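Neutral ceramidase (Pseudomonas aeruginosa, PDB 2ZWS) hydrolyses the N-acyl linkage of ceramides to give sphingosine and free fatty acid, uses a zinc ion for this, and also catalyses the reverse synthesis of ceramides. Local coordinates at residues A[529-535]-A[636-642]; A[615-620]-A[631-635]; A[546-550]-A[586-590]. All coordinates share one frame; numbering follows the deposited sequence.

Interaction 1: A[529-535]-A[636-642]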
loop_
_atom_site.group_PDB
_atom_site.type_symbol
_atom_site.label_atom_id
_atom_site.label_comp_id
_atom_site.label_asym_id
_atom_site.label_seq_id
_atom_site.Cartn_x
_atom_site.Cartn_y
_atom_site.Cartn_z
ATOM N N GLN A 529 -13.171 -16.100 29.235
ATOM C CA GLN A 529 -14.549 -15.752 28.918
ATOM C C GLN A 529 -14.769 -14.266 29.135
ATOM O O GLN A 529 -14.075 -13.645 29.935
ATOM C CB GLN A 529 -15.536 -16.564 29.785
ATOM C CG GLN A 529 -15.519 -18.070 29.496
ATOM C CD GLN A 529 -16.321 -18.494 28.269
ATOM O OE1 GLN A 529 -16.823 -17.657 27.515
ATOM N NE2 GLN A 529 -16.413 -19.818 28.047
ATOM N N PRO A 530 -15.764 -13.692 28.431
ATOM C CA PRO A 530 -16.132 -12.301 28.677
ATOM C C PRO A 530 -16.809 -12.160 30.037
ATOM O O PRO A 530 -17.361 -13.146 30.554
ATOM C CB PRO A 530 -17.159 -12.025 27.580
ATOM C CG PRO A 530 -17.764 -13.380 27.289
ATOM C CD PRO A 530 -16.626 -14.326 27.410
ATOM N N ARG A 531 -16.764 -10.946 30.584
ATOM C CA ARG A 531 -17.510 -10.581 31.788
ATOM C C ARG A 531 -19.022 -10.745 31.545
ATOM O O ARG A 531 -19.453 -10.960 30.404
ATOM C CB ARG A 531 -17.178 -9.141 32.197
ATOM C CG ARG A 531 -15.760 -8.937 32.774
ATOM C CD ARG A 531 -15.674 -7.616 33.557
ATOM N NE ARG A 531 -15.201 -6.485 32.747
ATOM C CZ ARG A 531 -15.972 -5.518 32.241
ATOM N NH1 ARG A 531 -15.412 -4.543 31.541
ATOM N NH2 ARG A 531 -17.289 -5.508 32.435
ATOM N N GLU A 532 -19.824 -10.658 32.610
ATOM C CA GLU A 532 -21.287 -10.728 32.478
ATOM C C GLU A 532 -21.876 -9.633 31.598
ATOM O O GLU A 532 -22.750 -9.898 30.779
ATOM C CB GLU A 532 -21.956 -10.689 33.862
ATOM C CG GLU A 532 -23.439 -11.063 33.871
ATOM C CD GLU A 532 -24.068 -10.896 35.249
ATOM O OE1 GLU A 532 -23.315 -10.760 36.233
ATOM O OE2 GLU A 532 -25.315 -10.893 35.347
ATOM N N SER A 533 -21.395 -8.408 31.781
ATOM C CA SER A 533 -21.978 -7.250 31.097
ATOM C C SER A 533 -20.948 -6.155 30.852
ATOM O O SER A 533 -19.933 -6.066 31.555
ATOM C CB SER A 533 -23.146 -6.682 31.917
ATOM O OG SER A 533 -22.669 -5.987 33.072
ATOM N N TYR A 534 -21.223 -5.325 29.844
ATOM C CA TYR A 534 -20.359 -4.207 29.475
ATOM C C TYR A 534 -21.220 -3.026 29.085
ATOM O O TYR A 534 -22.404 -3.192 28.794
ATOM C CB TYR A 534 -19.480 -4.562 28.259
ATOM C CG TYR A 534 -18.513 -5.707 28.473
ATOM C CD1 TYR A 534 -18.917 -7.030 28.320
ATOM C CD2 TYR A 534 -17.195 -5.461 28.801
ATOM C CE1 TYR A 534 -18.018 -8.088 28.507
ATOM C CE2 TYR A 534 -16.290 -6.511 28.988
ATOM C CZ TYR A 534 -16.710 -7.804 28.839
ATOM O OH TYR A 534 -15.840 -8.842 29.022
ATOM N N ARG A 535 -20.603 -1.848 29.067
ATOM C CA ARG A 535 -21.238 -0.614 28.612
ATOM C C ARG A 535 -20.552 -0.149 27.332
ATOM O O ARG A 535 -19.414 -0.530 27.048
ATOM C CB ARG A 535 -21.092 0.488 29.663
ATOM C CG ARG A 535 -21.595 0.095 31.043
ATOM C CD ARG A 535 -21.958 1.311 31.864
ATOM N NE ARG A 535 -22.810 0.940 32.999
ATOM C CZ ARG A 535 -24.143 0.904 32.964
ATOM N NH1 ARG A 535 -24.801 1.230 31.851
ATOM N NH2 ARG A 535 -24.824 0.551 34.050
ATOM N N THR A 636 -17.422 -18.039 22.651
ATOM C CA THR A 636 -17.545 -17.675 24.068
ATOM C C THR A 636 -18.993 -17.825 24.514
ATOM O O THR A 636 -19.917 -17.943 23.695
ATOM C CB THR A 636 -17.102 -16.212 24.388
ATOM O OG1 THR A 636 -18.033 -15.285 23.818
ATOM C CG2 THR A 636 -15.703 -15.923 23.860
ATOM N N ARG A 637 -19.190 -17.817 25.826
ATOM C CA ARG A 637 -20.525 -17.642 26.369
ATOM C C ARG A 637 -21.022 -16.243 25.992
ATOM O O ARG A 637 -20.223 -15.374 25.620
ATOM C CB ARG A 637 -20.503 -17.818 27.888
ATOM C CG ARG A 637 -19.760 -16.727 28.614
ATOM C CD ARG A 637 -19.650 -17.061 30.077
ATOM N NE ARG A 637 -18.973 -15.994 30.796
ATOM C CZ ARG A 637 -18.347 -16.163 31.952
ATOM N NH1 ARG A 637 -18.295 -17.364 32.513
ATOM N NH2 ARG A 637 -17.761 -15.133 32.541
ATOM N N SER A 638 -22.331 -16.015 26.064
ATOM C CA SER A 638 -22.848 -14.678 25.805
ATOM C C SER A 638 -22.504 -13.668 26.910
ATOM O O SER A 638 -22.240 -14.041 28.063
ATOM C CB SER A 638 -24.360 -14.712 25.575
ATOM O OG SER A 638 -25.015 -14.964 26.802
ATOM N N PHE A 639 -22.500 -12.388 26.537
ATOM C CA PHE A 639 -22.391 -11.261 27.466
ATOM C C PHE A 639 -23.415 -10.213 27.057
ATOM O O PHE A 639 -23.906 -10.241 25.919
ATOM C CB PHE A 639 -20.964 -10.674 27.492
ATOM C CG PHE A 639 -20.468 -10.192 26.147
ATOM C CD1 PHE A 639 -19.846 -11.070 25.276
ATOM C CD2 PHE A 639 -20.628 -8.862 25.762
ATOM C CE1 PHE A 639 -19.398 -10.645 24.033
ATOM C CE2 PHE A 639 -20.167 -8.420 24.505
ATOM C CZ PHE A 639 -19.547 -9.305 23.657
ATOM N N GLU A 640 -23.746 -9.310 27.978
ATOM C CA GLU A 640 -24.752 -8.288 27.721
ATOM C C GLU A 640 -24.115 -6.929 27.531
ATOM O O GLU A 640 -23.253 -6.521 28.313
ATOM C CB GLU A 640 -25.756 -8.211 28.874
ATOM C CG GLU A 640 -26.970 -7.330 28.543
ATOM C CD GLU A 640 -28.064 -7.388 29.597
ATOM O OE1 GLU A 640 -27.983 -8.218 30.531
ATOM O OE2 GLU A 640 -29.015 -6.586 29.479
ATOM N N VAL A 641 -24.554 -6.219 26.499
ATOM C CA VAL A 641 -24.228 -4.809 26.394
ATOM C C VAL A 641 -25.423 -4.027 26.933
ATOM O O VAL A 641 -26.553 -4.190 26.446
ATOM C CB VAL A 641 -23.883 -4.374 24.956
ATOM C CG1 VAL A 641 -23.636 -2.874 24.908
ATOM C CG2 VAL A 641 -22.645 -5.139 24.443
ATOM N N LEU A 642 -25.158 -3.221 27.962
ATOM C CA LEU A 642 -26.174 -2.392 28.621
ATOM C C LEU A 642 -26.185 -0.991 28.004
ATOM O O LEU A 642 -25.185 -0.555 27.435
ATOM C CB LEU A 642 -25.870 -2.277 30.121
ATOM C CG LEU A 642 -25.587 -3.544 30.931
ATOM C CD1 LEU A 642 -25.129 -3.198 32.344
ATOM C CD2 LEU A 642 -26.807 -4.437 30.971
HETATM O O HOH W 1 -20.429 -13.437 30.163
#
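Pro-530, Tyr-534 and Phe-639 form the tightly packed side of this contact. The edge of the Tyr-534 ring points at the face of Phe-639 in an offset edge-to-face pair, with planes at 80° and centroids 5.4 Å apart. The first torsion of Phe-639 turns its ring toward Pro-530, and Phe-639 CD1 meets Pro-530 CB at 3.7 Å. Val-542 and Val-540 of strand 539-545 cover Pro-530 and Tyr-534. The backbones pair as parallel strands at the edge of a sheet in the C-terminal beta-sandwich domain. Glu-640 bonds twice to segment 529-535, its N donating to Glu-532 O and its O accepting from Tyr-534 N (2.8 Å); Leu-642 N continues the pairing to Tyr-534 O.

The other side is polar and lies toward solvent. There the exposed Arg-637 reaches over with an extended chain. Its guanidinium has Gln-529 CB over one face, and NH2 donates to Pro-530 O at 2.8 Å. Gln-529 bends at chi2 (-80°), and its OE1 accepts a bond from Arg-637 N (2.9 Å, 164° at the hydrogen). A water takes a bond from Arg-637 NE and lies 2.7 Å from Arg-531 O.

Interaction 2: A[615-620]-A[631-635]; sequences IRHYGN and EIGGS
In one of its two conformers, Glu-631 OE2 lies at the edge of the Tyr-618 ring, in its plane, 3.9 Å from CD1. The carboxylate is turned 61° from that ring. It stands nearly upright, at 87°, to the amide plane of Asn-620. The hydroxyl of Tyr-618 comes over one face of the Arg-616 guanidinium, offset toward its rim, and is hydrogen-bonded to Glu-561. On the other side of the sheet, one face of the His-617 ring has Gly-619 N above its rim.

In the conformer described, Glu-631 reaches back over the partner strand because its chain bends at chi2 (64°). Its OE1 and the OD1 of Asn-620 share Arg-554: the first makes a salt bridge with NH2, the second a hydrogen bond. This shared cation probably stabilises the negative charge of Glu-631, whose oxygens lie near Gly-619 O.

The two strands are the arms of an antiparallel beta hairpin in the C-terminal beta-sandwich domain. His-617 with Gly-634 and Gly-619 with Ile-632 are hydrogen-bonded pairs. His-617 N donates to Gly-634 O at 2.8 Å, and Ile-632 N donates to Gly-619 O at 3.0 Å. Between these pairs, Tyr-618 faces Gly-633 in a non-hydrogen-bonded pair.

Gly-619 takes close packing from Ile-632, whose CG1 comes to 3.5 Å from Gly-619 C. At the other end, Ser-635 OG lies 3.5 Å from Arg-616 CG, alongside the extended arginine chain. His-617 ND1 is hydrogen-bonded to Phe-559 O, and its ring also meets Phe-544 inside the sandwich.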
loop_
_atom_site.group_PDB
_atom_site.type_symbol
_atom_site.label_atom_id
_atom_site.label_comp_id
_atom_site.label_asym_id
_atom_site.label_seq_id
_atom_site.Cartn_x
_atom_site.Cartn_y
_atom_site.Cartn_z
ATOM N N ILE A 615 -18.580 -13.949 21.112
ATOM C CA ILE A 615 -17.476 -13.866 20.159
ATOM C C ILE A 615 -17.117 -15.271 19.668
ATOM O O ILE A 615 -16.982 -16.205 20.466
ATOM C CB ILE A 615 -16.256 -13.119 20.783
ATOM C CG1 ILE A 615 -16.597 -11.631 20.989
ATOM C CG2 ILE A 615 -14.990 -13.281 19.913
ATOM C CD1 ILE A 615 -15.589 -10.844 21.811
ATOM N N ARG A 616 -17.021 -15.426 18.350
ATOM C CA ARG A 616 -16.597 -16.667 17.731
ATOM C C ARG A 616 -15.184 -16.526 17.147
ATOM O O ARG A 616 -14.847 -15.497 16.521
ATOM C CB ARG A 616 -17.596 -17.073 16.643
ATOM C CG ARG A 616 -17.350 -18.407 16.010
ATOM C CD ARG A 616 -18.587 -18.897 15.272
ATOM N NE ARG A 616 -18.300 -20.152 14.583
ATOM C CZ ARG A 616 -19.194 -20.848 13.891
ATOM N NH1 ARG A 616 -18.834 -21.975 13.295
ATOM N NH2 ARG A 616 -20.438 -20.398 13.783
ATOM N N HIS A 617 -14.374 -17.563 17.331
ATOM C CA HIS A 617 -13.041 -17.629 16.760
ATOM C C HIS A 617 -12.953 -18.729 15.705
ATOM O O HIS A 617 -13.482 -19.818 15.897
ATOM C CB HIS A 617 -11.986 -17.863 17.859
ATOM C CG HIS A 617 -10.625 -18.216 17.345
ATOM N ND1 HIS A 617 -9.929 -17.423 16.447
ATOM C CD2 HIS A 617 -9.798 -19.244 17.663
ATOM C CE1 HIS A 617 -8.752 -17.978 16.207
ATOM N NE2 HIS A 617 -8.656 -19.087 16.921
ATOM N N TYR A 618 -12.310 -18.415 14.584
ATOM C CA TYR A 618 -11.983 -19.391 13.542
ATOM C C TYR A 618 -10.475 -19.400 13.352
ATOM O O TYR A 618 -9.876 -18.327 13.256
ATOM C CB TYR A 618 -12.616 -18.979 12.214
ATOM C CG TYR A 618 -14.104 -18.807 12.196
ATOM C CD1 TYR A 618 -14.916 -19.827 11.711
ATOM C CD2 TYR A 618 -14.713 -17.627 12.616
ATOM C CE1 TYR A 618 -16.291 -19.675 11.653
ATOM C CE2 TYR A 618 -16.089 -17.458 12.565
ATOM C CZ TYR A 618 -16.873 -18.504 12.087
ATOM O OH TYR A 618 -18.251 -18.371 12.010
ATOM N N GLY A 619 -9.865 -20.582 13.290
ATOM C CA GLY A 619 -8.426 -20.727 13.062
ATOM C C GLY A 619 -8.121 -22.034 12.341
ATOM O O GLY A 619 -9.039 -22.713 11.869
ATOM N N ASN A 620 -6.844 -22.383 12.253
ATOM C CA ASN A 620 -6.413 -23.597 11.561
ATOM C C ASN A 620 -5.218 -24.171 12.280
ATOM O O ASN A 620 -4.368 -23.421 12.781
ATOM C CB ASN A 620 -6.069 -23.304 10.080
ATOM C CG ASN A 620 -7.245 -22.722 9.315
ATOM O OD1 ASN A 620 -7.507 -21.517 9.406
ATOM N ND2 ASN A 620 -7.990 -23.576 8.576
ATOM N N GLU A 631 -9.453 -27.153 10.065
ATOM C CA GLU A 631 -10.213 -26.043 10.616
ATOM C C GLU A 631 -10.470 -26.250 12.097
ATOM O O GLU A 631 -10.870 -27.342 12.499
ATOM C CB GLU A 631 -11.562 -25.935 9.901
ATOM C CG GLU A 631 -12.509 -24.884 10.473
ATOM C CD GLU A 631 -11.977 -23.463 10.331
ATOM O OE1 GLU A 631 -11.291 -23.192 9.312
ATOM O OE2 GLU A 631 -12.252 -22.620 11.227
ATOM N N ILE A 632 -10.273 -25.198 12.893
ATOM C CA ILE A 632 -10.598 -25.235 14.317
ATOM C C ILE A 632 -11.411 -23.994 14.688
ATOM O O ILE A 632 -11.404 -22.991 13.954
ATOM C CB ILE A 632 -9.331 -25.395 15.206
ATOM C CG1 ILE A 632 -8.373 -24.200 15.068
ATOM C CG2 ILE A 632 -8.597 -26.696 14.870
ATOM C CD1 ILE A 632 -8.497 -23.160 16.174
ATOM N N GLY A 633 -12.118 -24.047 15.810
ATOM C CA GLY A 633 -12.935 -22.911 16.196
ATOM C C GLY A 633 -13.603 -23.065 17.528
ATOM O O GLY A 633 -13.625 -24.164 18.084
ATOM N N GLY A 634 -14.168 -21.972 18.020
ATOM C CA GLY A 634 -14.819 -21.956 19.331
ATOM C C GLY A 634 -15.651 -20.704 19.493
ATOM O O GLY A 634 -15.466 -19.731 18.763
ATOM N N SER A 635 -16.552 -20.718 20.469
ATOM C CA SER A 635 -17.412 -19.572 20.762
ATOM C C SER A 635 -17.455 -19.314 22.257
ATOM O O SER A 635 -17.480 -20.267 23.036
ATOM C CB SER A 635 -18.826 -19.804 20.244
ATOM O OG SER A 635 -18.871 -19.719 18.826
#

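Interaction 3: A[546-550]-A[586-590]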
loop_
_atom_site.group_PDB
_atom_site.type_symbol
_atom_site.label_atom_id
_atom_site.label_comp_id
_atom_site.label_asym_id
_atom_site.label_seq_id
_atom_site.Cartn_x
_atom_site.Cartn_y
_atom_site.Cartn_z
ATOM N N THR A 546 -5.609 -21.942 20.099
ATOM C CA THR A 546 -5.642 -21.818 18.642
ATOM C C THR A 546 -4.524 -22.586 17.949
ATOM O O THR A 546 -3.775 -23.340 18.592
ATOM C CB THR A 546 -5.576 -20.338 18.211
ATOM O OG1 THR A 546 -6.374 -19.551 19.087
ATOM C CG2 THR A 546 -6.110 -20.190 16.808
ATOM N N GLY A 547 -4.428 -22.410 16.625
ATOM C CA GLY A 547 -3.285 -22.866 15.836
ATOM C C GLY A 547 -2.709 -21.684 15.052
ATOM O O GLY A 547 -3.306 -20.601 14.967
ATOM N N HIS A 548 -1.540 -21.903 14.474
ATOM C CA HIS A 548 -0.777 -20.851 13.808
ATOM C C HIS A 548 -1.494 -20.230 12.586
ATOM O O HIS A 548 -1.886 -20.951 11.681
ATOM C CB HIS A 548 0.540 -21.443 13.341
ATOM C CG HIS A 548 1.640 -20.440 13.235
ATOM N ND1 HIS A 548 1.558 -19.316 12.434
ATOM C CD2 HIS A 548 2.843 -20.374 13.854
ATOM C CE1 HIS A 548 2.675 -18.619 12.553
ATOM N NE2 HIS A 548 3.468 -19.236 13.412
ATOM N N PRO A 549 -1.650 -18.886 12.550
ATOM C CA PRO A 549 -2.311 -18.266 11.384
ATOM C C PRO A 549 -1.542 -18.441 10.063
ATOM O O PRO A 549 -2.139 -18.230 9.001
ATOM C CB PRO A 549 -2.418 -16.771 11.781
ATOM C CG PRO A 549 -1.459 -16.574 12.820
ATOM C CD PRO A 549 -1.281 -17.877 13.562
ATOM N N LYS A 550 -0.247 -18.813 10.106
ATOM C CA LYS A 550 0.467 -19.141 8.839
ATOM C C LYS A 550 -0.170 -20.330 8.128
ATOM O O LYS A 550 0.017 -20.505 6.917
ATOM C CB LYS A 550 1.955 -19.464 9.040
ATOM C CG LYS A 550 2.867 -18.270 9.099
ATOM C CD LYS A 550 4.334 -18.696 9.374
ATOM C CE LYS A 550 5.214 -17.478 9.281
ATOM N NZ LYS A 550 6.637 -17.801 9.529
ATOM N N TYR A 586 -7.216 -8.974 16.737
ATOM C CA TYR A 586 -6.860 -10.390 16.823
ATOM C C TYR A 586 -5.370 -10.462 17.076
ATOM O O TYR A 586 -4.590 -9.875 16.326
ATOM C CB TYR A 586 -7.206 -11.110 15.506
ATOM C CG TYR A 586 -6.453 -12.413 15.288
ATOM C CD1 TYR A 586 -6.835 -13.586 15.960
ATOM C CD2 TYR A 586 -5.355 -12.478 14.404
ATOM C CE1 TYR A 586 -6.157 -14.786 15.755
ATOM C CE2 TYR A 586 -4.640 -13.680 14.218
ATOM C CZ TYR A 586 -5.069 -14.832 14.883
ATOM O OH TYR A 586 -4.354 -15.999 14.683
ATOM N N ARG A 587 -4.993 -11.106 18.177
ATOM C CA ARG A 587 -3.574 -11.265 18.517
ATOM C C ARG A 587 -3.265 -12.733 18.711
ATOM O O ARG A 587 -4.010 -13.436 19.385
ATOM C CB ARG A 587 -3.207 -10.505 19.795
ATOM C CG ARG A 587 -1.686 -10.445 20.016
ATOM C CD ARG A 587 -1.230 -9.629 21.233
ATOM N NE ARG A 587 -1.688 -8.242 21.165
ATOM C CZ ARG A 587 -1.071 -7.243 20.527
ATOM N NH1 ARG A 587 0.085 -7.429 19.883
ATOM N NH2 ARG A 587 -1.625 -6.041 20.541
ATOM N N TRP A 588 -2.175 -13.170 18.102
ATOM C CA TRP A 588 -1.683 -14.541 18.212
ATOM C C TRP A 588 -0.384 -14.565 18.998
ATOM O O TRP A 588 0.497 -13.738 18.755
ATOM C CB TRP A 588 -1.343 -15.083 16.823
ATOM C CG TRP A 588 -0.904 -16.520 16.862
ATOM C CD1 TRP A 588 -1.720 -17.622 16.865
ATOM C CD2 TRP A 588 0.441 -17.006 16.909
ATOM N NE1 TRP A 588 -0.959 -18.775 16.894
ATOM C CE2 TRP A 588 0.368 -18.428 16.949
ATOM C CE3 TRP A 588 1.697 -16.387 16.937
ATOM C CZ2 TRP A 588 1.515 -19.237 16.985
ATOM C CZ3 TRP A 588 2.842 -17.190 16.972
ATOM C CH2 TRP A 588 2.730 -18.608 17.024
ATOM N N GLU A 589 -0.236 -15.541 19.903
ATOM C CA GLU A 589 1.056 -15.719 20.548
ATOM C C GLU A 589 1.345 -17.165 20.856
ATOM O O GLU A 589 0.455 -17.956 21.164
ATOM C CB GLU A 589 1.227 -14.839 21.785
ATOM C CG GLU A 589 0.582 -15.326 23.031
ATOM C CD GLU A 589 0.826 -14.393 24.203
ATOM O OE1 GLU A 589 1.404 -14.850 25.207
ATOM O OE2 GLU A 589 0.435 -13.207 24.116
ATOM N N ARG A 590 2.626 -17.489 20.708
ATOM C CA ARG A 590 3.160 -18.814 20.988
ATOM C C ARG A 590 3.056 -19.095 22.486
ATOM O O ARG A 590 3.347 -18.232 23.317
ATOM C CB ARG A 590 4.626 -18.831 20.565
ATOM C CG ARG A 590 5.392 -20.097 20.940
ATOM C CD ARG A 590 4.739 -21.335 20.314
ATOM N NE ARG A 590 4.920 -21.376 18.859
ATOM C CZ ARG A 590 4.145 -22.064 18.018
ATOM N NH1 ARG A 590 4.429 -22.062 16.714
ATOM N NH2 ARG A 590 3.085 -22.747 18.457
#
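Trp-588 and His-548 both carry CG opposite the backbone N (chi1 -177° and -153°), and these torsions bring the indole against the loop 546-550. The tryptophan belongs to strand 584-591 of the C-terminal beta-sandwich domain. The loop follows strand 539-545 of the same sheet.

Pro-549 CD sits over the face of the indole five-membered ring in a CH-pi contact. It lies 3.4 Å from the ring centroid of Trp-588, close to the ring normal. The closest pair is Pro-549 CD and Trp-588 CD1, at 3.3 Å. The opposite face of the indole has the backbone N of Arg-590 near its rim, so the ring is held between the loop and its own strand.

The imidazole of His-548 meets the six-membered part of the indole obliquely. Its CD2 is 3.6 Å from Trp-588 CZ2. Two bonds fix the turn of this imidazole: ND1 accepts from Lys-550 N at 3.0 Å, in the ring plane, and NE2 is bonded to Glu-20 of the N-terminal part of the chain. Arg-590 bends back to put NH1 at the edge of both rings, 3.7 Å from His-548 CD2. Trp-588 CH2 lies over the guanidinium rim, and NH2 is bonded to Ala-595 O.

Tyr-586 is stacked on Phe-559, and its side chain is about 5 Å from that of the magnesium ligand Asp-579. Across the contact, Tyr-586 OH touches Pro-549 CG at 3.5 Å.

Overall arrangement
All three contacts lie in the C-terminal beta-sandwich domain, on the same side of the chain's centre. Along the chain, 546-550 with 586-590 closes before 615-620 with 631-635 opens, and both are nested inside the loop closed by 529-535 with 636-642. Interactions 1 and 2 share strand 629-642, which pairs with strand 533-535 and with strand 611-622 in one sheet. Their centres are about 18 Å apart. Interaction 3 involves the other sheet, whose strand 584-591 begins at the magnesium ligand Thr-584. Its centre is about 11 Å from that of interaction 2, where Tyr-586 CE1 meets His-617 CE1 at 4.1 Å. Interactions 1 and 3 do not touch. Asn-620, 631-635 and 636-642 lie in region 620-646, required for correct folding and localization.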